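Local coordinates for protein [4Fe-4S]-dependent U34-ARNt thiolase (Methanococcus maripaludis, PDB 6SCY) that probably transfers sulfur to uridine 34 of transfer RNA, binds a [4Fe-4S] cluster and zinc, and is expected to use ATP, at residues K60-M65 / A166-N170; V64-L69 / K207-K211; N87-E91 / T123-E127; G92-G97 / H229-P234; L137-C142 / S236-R241. All blocks are in the same frame, centred on the assembly; numbering follows the deposited sequence.

Interactions 1 and 2 sit nearest the middle of the chain, share Val64 and Met65, and both fasten helix 60-75: interaction 1, partly buried, to the end of strand 164-167 through a polar, sulfate-lined corner backed by Met65; interaction 2, fully buried, to the loop after strand 204-206 through apolar groups alone. Interactions 3, 4 and 5 lie farther out and all touch the iron-sulfur cluster. Interaction 3 is partly buried and joins two loops, while interactions 4 and 5 are surface contacts, each bringing a cysteine ligand of a different iron. A salt bridge from Glu88 to Arg94 links interactions 3 and 4, whereas interactions 4 and 5 merely adjoin in sequence, on either side of Tyr235.

Interaction 1: K60-M65 / A166-N170; sequences KDSLVM and AIGHN. With SO4 (sulfate ion), chain L; SO4 (sulfate ion), chain B.
In the PP-loop nucleotide site, predicted to bind ATP, Asp61 in the first turn of helix 60-75 meets Asn170 and Gly168 beyond strand 164-167. Asn170 ND2 donates to Asp61 OD1 over 2.8 Å in a nearly straight bond (171°). The acceptor lies in the amide plane, but the donor approaches OD1 on its syn side, 30° out of the carboxylate plane. Because Asn170 OD1 caps Asp173 N at the start of helix 171-184, both ends of the amide are held. The other carboxylate oxygen, Asp61 OD2, makes a salt bridge with Lys60 NZ. This is the anion-binding corner of a HUP-type alpha/beta fold: Ser62 N gives a hydrogen bond of 3.1 Å to O1 of one sulfate, consistent with a phosphate position. Gly168 centres an inverse gamma turn, and its O lies 3.3 Å from Asp61 CB. One turn on, Met65 bends at its last torsion (chi3 71°) and lays SD over the peptide after Ile167, 3.5 Å from Gly168 N; the same sulfur also meets Ala166 CB at 3.9 Å. His169 turns outward, where NE2 gives a weak bond to O3 of a second sulfate.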
# COMPACT_ATOMS: atom_id res chain seq x y z
N LYS A 60 -1.97 -27.46 4.94
CA LYS A 60 -0.68 -27.65 4.27
C LYS A 60 0.44 -26.82 4.90
O LYS A 60 1.45 -27.40 5.27
CB LYS A 60 -0.76 -27.44 2.74
CG LYS A 60 -1.62 -26.27 2.29
CD LYS A 60 -0.94 -25.45 1.21
CE LYS A 60 -1.79 -24.28 0.79
NZ LYS A 60 -1.89 -23.23 1.85
N ASP A 61 0.20 -25.50 5.13
CA ASP A 61 1.13 -24.54 5.74
C ASP A 61 1.72 -25.02 7.06
O ASP A 61 2.94 -25.20 7.14
CB ASP A 61 0.48 -23.16 5.92
CG ASP A 61 -0.02 -22.52 4.64
OD1 ASP A 61 0.83 -22.11 3.83
OD2 ASP A 61 -1.25 -22.42 4.46
N SER A 62 0.86 -25.29 8.07
CA SER A 62 1.27 -25.76 9.40
C SER A 62 2.01 -27.08 9.41
O SER A 62 2.89 -27.24 10.24
CB SER A 62 0.08 -25.81 10.35
OG SER A 62 -0.07 -24.55 10.98
N LEU A 63 1.66 -28.01 8.50
CA LEU A 63 2.32 -29.32 8.34
C LEU A 63 3.66 -29.21 7.60
O LEU A 63 4.63 -29.87 7.99
CB LEU A 63 1.37 -30.30 7.65
CG LEU A 63 0.61 -31.28 8.55
CD1 LEU A 63 -0.40 -30.57 9.45
CD2 LEU A 63 -0.12 -32.30 7.72
N VAL A 64 3.73 -28.34 6.55
CA VAL A 64 4.94 -28.04 5.76
C VAL A 64 5.96 -27.37 6.67
O VAL A 64 7.13 -27.77 6.67
CB VAL A 64 4.62 -27.21 4.49
CG1 VAL A 64 5.86 -26.51 3.94
CG2 VAL A 64 4.00 -28.08 3.42
N MET A 65 5.51 -26.37 7.47
CA MET A 65 6.33 -25.67 8.45
C MET A 65 6.79 -26.65 9.54
O MET A 65 7.95 -26.62 9.93
CB MET A 65 5.54 -24.51 9.08
CG MET A 65 6.31 -23.74 10.13
SD MET A 65 5.27 -22.76 11.22
CE MET A 65 4.49 -24.04 12.14
N ALA A 166 6.29 -20.45 16.42
CA ALA A 166 6.29 -20.56 14.97
C ALA A 166 4.86 -20.58 14.41
O ALA A 166 4.04 -21.38 14.87
CB ALA A 166 7.07 -21.77 14.53
N ILE A 167 4.56 -19.68 13.46
CA ILE A 167 3.26 -19.53 12.80
C ILE A 167 3.43 -19.78 11.29
O ILE A 167 4.37 -19.26 10.69
CB ILE A 167 2.57 -18.15 13.11
CG1 ILE A 167 2.66 -17.75 14.60
CG2 ILE A 167 1.13 -18.11 12.62
CD1 ILE A 167 1.86 -18.57 15.58
N GLY A 168 2.54 -20.60 10.73
CA GLY A 168 2.58 -20.99 9.32
C GLY A 168 2.04 -20.00 8.31
O GLY A 168 1.25 -20.37 7.44
N HIS A 169 2.48 -18.73 8.39
CA HIS A 169 2.05 -17.70 7.44
C HIS A 169 2.97 -17.76 6.24
O HIS A 169 4.19 -17.79 6.42
CB HIS A 169 2.08 -16.29 8.06
CG HIS A 169 1.04 -16.04 9.11
ND1 HIS A 169 1.29 -15.17 10.17
CD2 HIS A 169 -0.21 -16.52 9.23
CE1 HIS A 169 0.18 -15.16 10.89
NE2 HIS A 169 -0.75 -15.96 10.37
N ASN A 170 2.39 -17.84 5.03
CA ASN A 170 3.18 -17.91 3.80
C ASN A 170 3.27 -16.53 3.13
O ASN A 170 2.67 -15.59 3.63
CB ASN A 170 2.67 -19.03 2.87
CG ASN A 170 1.32 -18.82 2.25
OD1 ASN A 170 1.04 -17.81 1.61
ND2 ASN A 170 0.44 -19.79 2.38
S SO4 L . -2.98 -23.69 7.58
O1 SO4 L . -1.76 -23.73 8.38
O2 SO4 L . -4.00 -24.49 8.24
O3 SO4 L . -2.74 -24.21 6.24
O4 SO4 L . -3.46 -22.32 7.48
S SO4 B . -3.09 -16.99 13.58
O1 SO4 B . -2.30 -18.09 14.15
O2 SO4 B . -3.82 -17.47 12.41
O3 SO4 B . -2.20 -15.90 13.19
O4 SO4 B . -4.03 -16.51 14.59

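Interaction 2: V64-L69 / K207-K211; sequences VMAYLL and KPLEK
Val64 reaches the 207-211 loop with one methyl: its CG1, anti to the backbone N (chi1 161°), lies 3.8 Å from Leu209 CD2, the two side chains crossing at about a right angle. Met65, whose CA is the closest to that of Leu209, fills the middle of the contact. Its CB packs on Leu209 CD1 at 3.7 Å, while farther out CG rests on Pro208 CG at 3.6 Å and SD on Pro208 CD, also at 3.6 Å. The methionine chain crosses the proline ring at a slant, and its bent end leads away from the loop. A turn later, Leu68 CD1 approaches Leu209 CD2 at 4.1 Å, so that one leucine methyl faces both Val64 and Leu68, which are a helical turn apart. Leu69 CD1 then meets Pro208 CG, again almost at right angles. Pro208 and Leu209 are the two central residues of a type I beta turn from Lys207 to Glu210, which sends both side chains toward the helix. All six touching residues are buried. Around them, helix 214-223 packs on Val64, Leu68 and Leu209, and helix 26-41 covers Leu68 and Pro208, so the turn after strand 204-206 is wedged against helix 60-75.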
# COMPACT_ATOMS: atom_id res chain seq x y z
N VAL A 64 3.73 -28.34 6.55
CA VAL A 64 4.94 -28.04 5.76
C VAL A 64 5.96 -27.37 6.67
O VAL A 64 7.13 -27.77 6.67
CB VAL A 64 4.62 -27.21 4.49
CG1 VAL A 64 5.86 -26.51 3.94
CG2 VAL A 64 4.00 -28.08 3.42
N MET A 65 5.51 -26.37 7.47
CA MET A 65 6.33 -25.67 8.45
C MET A 65 6.79 -26.65 9.54
O MET A 65 7.95 -26.62 9.93
CB MET A 65 5.54 -24.51 9.08
CG MET A 65 6.31 -23.74 10.13
SD MET A 65 5.27 -22.76 11.22
CE MET A 65 4.49 -24.04 12.14
N ALA A 66 5.88 -27.51 10.01
CA ALA A 66 6.17 -28.50 11.04
C ALA A 66 7.21 -29.53 10.57
O ALA A 66 8.07 -29.91 11.36
CB ALA A 66 4.89 -29.21 11.48
N TYR A 67 7.14 -29.93 9.27
CA TYR A 67 8.08 -30.89 8.68
C TYR A 67 9.47 -30.29 8.53
O TYR A 67 10.45 -30.97 8.84
CB TYR A 67 7.57 -31.40 7.32
CG TYR A 67 8.52 -32.35 6.62
CD1 TYR A 67 9.53 -31.87 5.79
CD2 TYR A 67 8.39 -33.73 6.75
CE1 TYR A 67 10.41 -32.73 5.14
CE2 TYR A 67 9.25 -34.61 6.09
CZ TYR A 67 10.26 -34.10 5.29
OH TYR A 67 11.11 -34.97 4.63
N LEU A 68 9.56 -29.05 8.00
CA LEU A 68 10.83 -28.36 7.79
C LEU A 68 11.54 -28.15 9.13
O LEU A 68 12.64 -28.68 9.31
CB LEU A 68 10.66 -27.04 7.00
CG LEU A 68 10.14 -27.15 5.55
CD1 LEU A 68 9.78 -25.78 4.99
CD2 LEU A 68 11.13 -27.86 4.62
N LEU A 69 10.87 -27.50 10.10
CA LEU A 69 11.39 -27.26 11.45
C LEU A 69 11.87 -28.55 12.11
O LEU A 69 12.94 -28.55 12.71
CB LEU A 69 10.35 -26.58 12.35
CG LEU A 69 10.10 -25.09 12.15
CD1 LEU A 69 8.85 -24.66 12.88
CD2 LEU A 69 11.26 -24.27 12.64
N LYS A 207 7.79 -16.73 11.68
CA LYS A 207 7.05 -17.27 10.53
C LYS A 207 8.06 -17.89 9.57
O LYS A 207 8.65 -17.17 8.76
CB LYS A 207 6.20 -16.20 9.83
CG LYS A 207 4.98 -15.78 10.62
CD LYS A 207 4.76 -14.28 10.54
CE LYS A 207 4.09 -13.74 11.77
NZ LYS A 207 4.97 -13.83 12.98
N PRO A 208 8.34 -19.21 9.67
CA PRO A 208 9.33 -19.81 8.77
C PRO A 208 8.93 -19.75 7.30
O PRO A 208 9.78 -19.54 6.45
CB PRO A 208 9.45 -21.26 9.27
CG PRO A 208 8.86 -21.25 10.66
CD PRO A 208 7.78 -20.22 10.59
N LEU A 209 7.63 -19.85 7.00
CA LEU A 209 7.10 -19.85 5.63
C LEU A 209 6.86 -18.45 5.03
O LEU A 209 6.41 -18.36 3.88
CB LEU A 209 5.81 -20.70 5.56
CG LEU A 209 5.91 -22.21 5.91
CD1 LEU A 209 4.57 -22.85 5.87
CD2 LEU A 209 6.78 -22.95 4.94
N GLU A 210 7.19 -17.37 5.78
CA GLU A 210 6.99 -15.95 5.46
C GLU A 210 7.37 -15.51 4.03
O GLU A 210 6.80 -14.54 3.52
CB GLU A 210 7.76 -15.10 6.48
CG GLU A 210 7.20 -13.70 6.70
CD GLU A 210 8.02 -12.82 7.62
OE1 GLU A 210 7.86 -11.58 7.54
OE2 GLU A 210 8.84 -13.35 8.41
N LYS A 211 8.34 -16.18 3.41
CA LYS A 211 8.84 -15.82 2.08
C LYS A 211 8.61 -16.90 1.01
O LYS A 211 9.13 -16.78 -0.10
CB LYS A 211 10.33 -15.43 2.16
CG LYS A 211 10.65 -14.24 3.08
CD LYS A 211 10.33 -12.89 2.43
CE LYS A 211 10.26 -11.78 3.45
NZ LYS A 211 8.95 -11.78 4.17

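Interaction 3: N87-E91 / T123-E127; sequences NEGIE and TNLDE. With SF4 (iron/sulfur cluster), chain E.
Glu127 OE1 is gripped by two backbone donors, Thr123 N and Asn124 N, the second at 2.9 Å, and so helps hold the loop in which Asn124 packs against Ile90. Asn124 in turn forms an Asx motif: its OD1 accepts from Glu127 N at 3.2 Å, in the carbonyl plane and on a lone pair. The two segments are loops at the C-terminal edge of the parallel sheet, after strands 80-87 and 111-116, where a Rossmann-like fold places its active-site loops. With its carboxamide oxygen tied back in this way, Asn124 directs ND2 to the isoleucine, 3.5 Å from Ile90 CD1. CG of Asn124 stands anti to its own backbone N (chi1 -156°), which carries the amide across to that branch. The other branch of Ile90 meets Asp126, with CG2 3.2 Å from OD1. Glu91 OE2 and Asp126 OD2 lie 4.1 Å apart, the carboxylate planes almost perpendicular; the like charges probably disfavour a closer approach. On the side of the cluster, Glu88 turns its carboxylate away from the 123-127 loop, with OE2 3.4 Å from sulfide S1. Salt bridges to Arg94 and Arg149 hold its two oxygens, so the acid next to the cluster is matched by two basic groups. Gly89 carries a positive phi, and its backbone runs beside the other loop: Leu125 CA points its hydrogen straight at Gly89 O (177° at the hydrogen), with carbon and oxygen 3.2 Å apart.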
# COMPACT_ATOMS: atom_id res chain seq x y z
N ASN A 87 -8.43 -25.90 19.59
CA ASN A 87 -9.80 -26.15 19.16
C ASN A 87 -10.65 -24.98 19.62
O ASN A 87 -10.91 -24.83 20.82
CB ASN A 87 -10.35 -27.49 19.68
CG ASN A 87 -11.85 -27.66 19.50
OD1 ASN A 87 -12.44 -27.31 18.47
ND2 ASN A 87 -12.49 -28.22 20.51
N GLU A 88 -11.08 -24.15 18.66
CA GLU A 88 -11.90 -22.97 18.91
C GLU A 88 -13.27 -23.31 19.52
O GLU A 88 -13.93 -22.44 20.08
CB GLU A 88 -12.04 -22.10 17.66
CG GLU A 88 -10.74 -21.45 17.22
CD GLU A 88 -10.11 -21.95 15.93
OE1 GLU A 88 -10.50 -23.04 15.45
OE2 GLU A 88 -9.21 -21.25 15.41
N GLY A 89 -13.66 -24.59 19.42
CA GLY A 89 -14.91 -25.11 19.94
C GLY A 89 -16.13 -24.64 19.19
O GLY A 89 -17.25 -24.98 19.58
N ILE A 90 -15.94 -23.87 18.09
CA ILE A 90 -17.01 -23.33 17.24
C ILE A 90 -17.55 -24.46 16.34
O ILE A 90 -17.39 -24.43 15.12
CB ILE A 90 -16.58 -22.03 16.47
CG1 ILE A 90 -15.67 -21.10 17.32
CG2 ILE A 90 -17.80 -21.27 15.95
CD1 ILE A 90 -14.95 -19.96 16.53
N GLU A 91 -18.17 -25.48 16.99
CA GLU A 91 -18.83 -26.69 16.46
C GLU A 91 -18.22 -27.20 15.13
O GLU A 91 -16.99 -27.27 15.01
CB GLU A 91 -20.35 -26.44 16.35
CG GLU A 91 -21.21 -27.61 16.81
CD GLU A 91 -22.70 -27.38 16.65
OE1 GLU A 91 -23.14 -27.10 15.51
OE2 GLU A 91 -23.43 -27.50 17.66
N THR A 123 -16.61 -20.10 26.69
CA THR A 123 -17.17 -21.28 26.02
C THR A 123 -16.79 -21.38 24.54
O THR A 123 -16.15 -22.35 24.12
CB THR A 123 -18.71 -21.36 26.19
OG1 THR A 123 -19.16 -20.53 27.27
CG2 THR A 123 -19.21 -22.79 26.37
N ASN A 124 -17.22 -20.39 23.74
CA ASN A 124 -17.08 -20.24 22.29
C ASN A 124 -17.60 -21.45 21.49
O ASN A 124 -17.13 -21.72 20.38
CB ASN A 124 -15.67 -19.82 21.83
CG ASN A 124 -15.67 -19.12 20.47
OD1 ASN A 124 -16.70 -18.69 19.94
ND2 ASN A 124 -14.50 -19.01 19.86
N LEU A 125 -18.65 -22.13 22.00
CA LEU A 125 -19.33 -23.19 21.26
C LEU A 125 -20.33 -22.40 20.41
O LEU A 125 -21.54 -22.41 20.66
CB LEU A 125 -20.02 -24.18 22.21
CG LEU A 125 -20.41 -25.52 21.60
CD1 LEU A 125 -19.38 -26.60 21.94
CD2 LEU A 125 -21.79 -25.94 22.05
N ASP A 126 -19.77 -21.64 19.42
CA ASP A 126 -20.41 -20.66 18.55
C ASP A 126 -20.91 -19.51 19.48
O ASP A 126 -22.12 -19.37 19.72
CB ASP A 126 -21.53 -21.27 17.66
CG ASP A 126 -21.36 -22.73 17.27
OD1 ASP A 126 -20.40 -23.05 16.54
OD2 ASP A 126 -22.20 -23.56 17.68
N GLU A 127 -19.94 -18.76 20.07
CA GLU A 127 -20.21 -17.69 21.05
C GLU A 127 -20.84 -16.43 20.47
O GLU A 127 -21.54 -15.73 21.20
CB GLU A 127 -18.96 -17.32 21.86
CG GLU A 127 -19.26 -16.85 23.28
CD GLU A 127 -18.06 -16.66 24.17
OE1 GLU A 127 -17.56 -17.68 24.71
OE2 GLU A 127 -17.62 -15.50 24.35
FE1 SF4 E . -12.16 -16.57 11.70
FE2 SF4 E . -11.59 -18.10 13.92
FE3 SF4 E . -10.31 -18.61 11.55
FE4 SF4 E . -12.98 -19.20 11.81
S1 SF4 E . -11.24 -20.16 12.97
S2 SF4 E . -11.98 -18.15 10.03
S3 SF4 E . -13.68 -17.48 13.17
S4 SF4 E . -10.15 -16.70 12.81

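Interaction 4: G92-G97 / H229-P234; sequences GYRTDG and HKSPCP. With SF4 (iron/sulfur cluster), chain E.
One face of the His229 ring is covered by the backbone of the helix start, Asp96 O 3.2 Å above the plane and Gly97 N somewhat higher, both offset toward the rim; Ser231 CB lies in the plane at an edge. The Asp96 carboxylate stands nearly perpendicular to this ring, with OD2 3.1 Å from His229 NE2. The second flat group, the guanidinium of Arg94, has the iron FE4 of the cluster in its plane at an edge. Its NH2 reaches Cys233 SG at 3.1 Å and sulfide S1 at 3.2 Å, while NH1 keeps a salt bridge with Glu88. The arginine is extended from CG to NE, which lets a residue whose CB points away from the 229-234 loop bring its tip back to it. Cys233 SG is a ligand of the iron FE4 at 2.3 Å, and the positive group beside it would probably stabilise the charge on thiolate and sulfide. Farther out, Pro234 CG packs on Gly92 CA at 4.0 Å. The contact lies near the surface: the loop leaving helix 214-223 crosses the start of helix 95-108, is tied by His229 to the backbone of Gly58, and continues through the cluster ligand toward helix 239-254.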
# COMPACT_ATOMS: atom_id res chain seq x y z
N GLY A 92 -19.09 -27.55 14.18
CA GLY A 92 -18.75 -28.00 12.83
C GLY A 92 -17.79 -29.17 12.74
O GLY A 92 -18.01 -30.21 13.37
N TYR A 93 -16.73 -29.00 11.92
CA TYR A 93 -15.71 -30.03 11.72
C TYR A 93 -14.29 -29.46 11.73
O TYR A 93 -13.59 -29.44 10.70
CB TYR A 93 -16.01 -30.91 10.49
CG TYR A 93 -16.32 -32.34 10.86
CD1 TYR A 93 -17.64 -32.77 10.99
CD2 TYR A 93 -15.31 -33.25 11.15
CE1 TYR A 93 -17.94 -34.08 11.37
CE2 TYR A 93 -15.60 -34.56 11.52
CZ TYR A 93 -16.92 -34.97 11.63
OH TYR A 93 -17.20 -36.26 12.00
N ARG A 94 -13.88 -29.00 12.92
CA ARG A 94 -12.54 -28.48 13.22
C ARG A 94 -11.69 -29.67 13.63
O ARG A 94 -10.48 -29.70 13.39
CB ARG A 94 -12.59 -27.48 14.39
CG ARG A 94 -13.50 -26.28 14.14
CD ARG A 94 -13.13 -25.14 15.05
NE ARG A 94 -13.73 -23.88 14.59
CZ ARG A 94 -13.19 -23.07 13.69
NH1 ARG A 94 -12.02 -23.38 13.13
NH2 ARG A 94 -13.80 -21.96 13.34
N THR A 95 -12.36 -30.67 14.26
CA THR A 95 -11.83 -31.94 14.75
C THR A 95 -11.03 -32.69 13.70
O THR A 95 -9.92 -33.11 13.98
CB THR A 95 -12.96 -32.80 15.35
OG1 THR A 95 -14.10 -32.77 14.47
CG2 THR A 95 -13.36 -32.34 16.74
N ASP A 96 -11.57 -32.79 12.46
CA ASP A 96 -10.93 -33.47 11.32
C ASP A 96 -9.61 -32.82 10.88
O ASP A 96 -8.75 -33.48 10.31
CB ASP A 96 -11.92 -33.55 10.14
CG ASP A 96 -12.07 -34.93 9.52
OD1 ASP A 96 -12.30 -35.90 10.28
OD2 ASP A 96 -11.99 -35.04 8.28
N GLY A 97 -9.48 -31.53 11.19
CA GLY A 97 -8.33 -30.69 10.89
C GLY A 97 -7.21 -30.96 11.88
O GLY A 97 -6.08 -31.22 11.48
N HIS A 229 -5.24 -31.56 6.14
CA HIS A 229 -6.69 -31.37 6.10
C HIS A 229 -7.06 -29.97 5.62
O HIS A 229 -6.37 -29.00 5.94
CB HIS A 229 -7.31 -31.66 7.48
CG HIS A 229 -8.81 -31.71 7.47
ND1 HIS A 229 -9.57 -30.59 7.76
CD2 HIS A 229 -9.64 -32.74 7.18
CE1 HIS A 229 -10.83 -30.97 7.65
NE2 HIS A 229 -10.92 -32.26 7.30
N LYS A 230 -8.17 -29.88 4.86
CA LYS A 230 -8.73 -28.65 4.28
C LYS A 230 -9.05 -27.58 5.34
O LYS A 230 -8.73 -26.40 5.14
CB LYS A 230 -9.98 -28.98 3.42
CG LYS A 230 -9.80 -30.12 2.40
CD LYS A 230 -8.83 -29.77 1.26
CE LYS A 230 -8.22 -31.00 0.63
NZ LYS A 230 -7.25 -30.64 -0.44
N SER A 231 -9.63 -28.01 6.49
CA SER A 231 -10.04 -27.21 7.66
C SER A 231 -10.85 -25.92 7.30
O SER A 231 -10.35 -24.80 7.49
CB SER A 231 -8.84 -26.91 8.58
OG SER A 231 -7.64 -26.59 7.90
N PRO A 232 -12.11 -26.06 6.81
CA PRO A 232 -12.90 -24.86 6.49
C PRO A 232 -13.70 -24.33 7.68
O PRO A 232 -14.10 -25.11 8.56
CB PRO A 232 -13.81 -25.33 5.35
CG PRO A 232 -13.92 -26.83 5.52
CD PRO A 232 -12.87 -27.29 6.51
N CYS A 233 -13.95 -23.00 7.72
CA CYS A 233 -14.68 -22.39 8.83
C CYS A 233 -16.19 -22.27 8.59
O CYS A 233 -16.61 -21.58 7.65
CB CYS A 233 -14.06 -21.04 9.21
SG CYS A 233 -14.67 -20.37 10.77
N PRO A 234 -17.04 -22.91 9.44
CA PRO A 234 -18.50 -22.81 9.25
C PRO A 234 -19.14 -21.55 9.83
O PRO A 234 -20.34 -21.35 9.62
CB PRO A 234 -19.04 -24.09 9.90
CG PRO A 234 -17.92 -24.66 10.72
CD PRO A 234 -16.72 -23.76 10.61
FE1 SF4 E . -12.16 -16.57 11.70
FE2 SF4 E . -11.59 -18.10 13.92
FE3 SF4 E . -10.31 -18.61 11.55
FE4 SF4 E . -12.98 -19.20 11.81
S1 SF4 E . -11.24 -20.16 12.97
S2 SF4 E . -11.98 -18.15 10.03
S3 SF4 E . -13.68 -17.48 13.17
S4 SF4 E . -10.15 -16.70 12.81

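Interaction 5: L137-C142 / S236-R241; sequences LTMNPC and SCLSFR. With SF4 (iron/sulfur cluster), chain E.
Leu238 sets its CB toward the 137-142 segment, and its side chain crosses that of Thr138 at about a right angle. CG, anti to the backbone N (chi1 -153°), brings the fork to Thr138. One methyl, CD1, sits 3.6 Å from both Thr138 N and Thr138 CB; the other, CD2, approaches Thr138 OG1 at 3.4 Å. That hydroxyl also lies near the plane of the Phe240 ring, at its edge, and has a weak hydrogen bond with Glu184. Phe240 rests on helix 171-184 and reaches a neighbouring subunit, where its ring meets that of a polar side chain. Near the other end of the contact is the iron-sulfur site. Cys142, in the first turn of helix 141-159, binds the iron FE1 through SG at 2.3 Å, the sulfur anti to the backbone N (chi1 -164°). Its CB faces Ser236 OG, 3.5 Å away, and the same hydroxyl oxygen comes within 3.1 Å of sulfide S3. Together with Cys145 and Cys233, Cys142 makes up the three cysteine ligands that characterise the cluster of this TtuA-like thiolase; in relatives the remaining iron is thought to carry the sulfur to be transferred. Leu137, the first modelled residue after a chain break, lies side by side with Arg241, both chains pointing the same way. Leu137 CD1 is 3.5 Å from Arg241 NH2, and Leu137 N stands in the guanidinium plane at an edge. Arg241 NE has a weak hydrogen bond to Gln176 of helix 171-184.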
# COMPACT_ATOMS: atom_id res chain seq x y z
N LEU A 137 -8.85 -11.20 7.51
CA LEU A 137 -9.29 -10.89 8.87
C LEU A 137 -9.48 -9.38 9.05
O LEU A 137 -8.56 -8.61 8.76
CB LEU A 137 -8.29 -11.43 9.91
CG LEU A 137 -8.27 -12.95 10.11
CD1 LEU A 137 -7.09 -13.57 9.39
CD2 LEU A 137 -8.21 -13.31 11.57
N THR A 138 -10.68 -8.96 9.54
CA THR A 138 -11.01 -7.54 9.76
C THR A 138 -11.63 -7.30 11.16
O THR A 138 -10.89 -6.88 12.06
CB THR A 138 -11.84 -6.98 8.58
OG1 THR A 138 -11.10 -7.14 7.37
CG2 THR A 138 -12.21 -5.51 8.75
N MET A 139 -12.95 -7.55 11.35
CA MET A 139 -13.63 -7.29 12.64
C MET A 139 -14.76 -8.30 13.04
O MET A 139 -15.16 -9.15 12.24
CB MET A 139 -14.16 -5.84 12.69
CG MET A 139 -13.20 -4.88 13.36
SD MET A 139 -13.47 -3.16 12.87
CE MET A 139 -12.05 -2.39 13.61
N ASN A 140 -15.20 -8.19 14.31
CA ASN A 140 -16.26 -8.87 15.08
C ASN A 140 -16.12 -10.43 15.20
O ASN A 140 -15.51 -10.80 16.20
CB ASN A 140 -17.67 -8.47 14.65
CG ASN A 140 -18.72 -8.84 15.68
OD1 ASN A 140 -18.67 -8.41 16.84
ND2 ASN A 140 -19.70 -9.65 15.28
N PRO A 141 -16.71 -11.37 14.40
CA PRO A 141 -16.53 -12.79 14.76
C PRO A 141 -15.16 -13.38 14.42
O PRO A 141 -14.54 -14.00 15.29
CB PRO A 141 -17.68 -13.50 14.02
CG PRO A 141 -18.40 -12.45 13.23
CD PRO A 141 -17.50 -11.25 13.16
N CYS A 142 -14.70 -13.21 13.17
CA CYS A 142 -13.42 -13.72 12.69
C CYS A 142 -12.23 -13.07 13.38
O CYS A 142 -11.25 -13.75 13.65
CB CYS A 142 -13.32 -13.60 11.17
SG CYS A 142 -12.02 -14.61 10.42
N SER A 236 -17.23 -18.26 9.80
CA SER A 236 -16.50 -17.07 9.32
C SER A 236 -16.02 -17.16 7.87
O SER A 236 -15.33 -18.12 7.48
CB SER A 236 -15.34 -16.71 10.24
OG SER A 236 -15.78 -16.01 11.39
N CYS A 237 -16.40 -16.13 7.09
CA CYS A 237 -16.08 -15.92 5.68
C CYS A 237 -16.06 -14.41 5.36
O CYS A 237 -17.11 -13.81 5.09
CB CYS A 237 -17.04 -16.68 4.77
SG CYS A 237 -16.82 -16.33 3.00
N LEU A 238 -14.86 -13.82 5.43
CA LEU A 238 -14.62 -12.40 5.13
C LEU A 238 -14.21 -12.31 3.67
O LEU A 238 -13.17 -12.86 3.29
CB LEU A 238 -13.53 -11.81 6.02
CG LEU A 238 -13.68 -10.30 6.24
CD1 LEU A 238 -13.63 -10.04 7.74
CD2 LEU A 238 -12.56 -9.52 5.50
N SER A 239 -15.06 -11.70 2.85
CA SER A 239 -14.89 -11.59 1.40
C SER A 239 -13.81 -10.59 0.96
O SER A 239 -13.37 -10.65 -0.19
CB SER A 239 -16.22 -11.28 0.72
OG SER A 239 -17.18 -12.29 0.99
N PHE A 240 -13.38 -9.68 1.86
CA PHE A 240 -12.34 -8.68 1.56
C PHE A 240 -10.97 -9.31 1.30
O PHE A 240 -10.31 -8.93 0.34
CB PHE A 240 -12.28 -7.58 2.64
CG PHE A 240 -11.32 -6.44 2.38
CD1 PHE A 240 -11.29 -5.79 1.15
CD2 PHE A 240 -10.50 -5.97 3.39
CE1 PHE A 240 -10.42 -4.73 0.93
CE2 PHE A 240 -9.63 -4.89 3.17
CZ PHE A 240 -9.60 -4.28 1.93
N ARG A 241 -10.57 -10.30 2.14
CA ARG A 241 -9.30 -11.03 2.00
C ARG A 241 -9.29 -11.82 0.69
O ARG A 241 -8.26 -11.83 0.01
CB ARG A 241 -9.02 -11.93 3.21
CG ARG A 241 -7.54 -12.31 3.34
CD ARG A 241 -7.24 -13.11 4.60
NE ARG A 241 -5.79 -13.29 4.79
CZ ARG A 241 -5.08 -12.72 5.75
NH1 ARG A 241 -3.78 -12.94 5.84
NH2 ARG A 241 -5.67 -11.94 6.65
FE1 SF4 E . -12.16 -16.57 11.70
FE2 SF4 E . -11.59 -18.10 13.92
FE3 SF4 E . -10.31 -18.61 11.55
FE4 SF4 E . -12.98 -19.20 11.81
S1 SF4 E . -11.24 -20.16 12.97
S2 SF4 E . -11.98 -18.15 10.03
S3 SF4 E . -13.68 -17.48 13.17
S4 SF4 E . -10.15 -16.70 12.81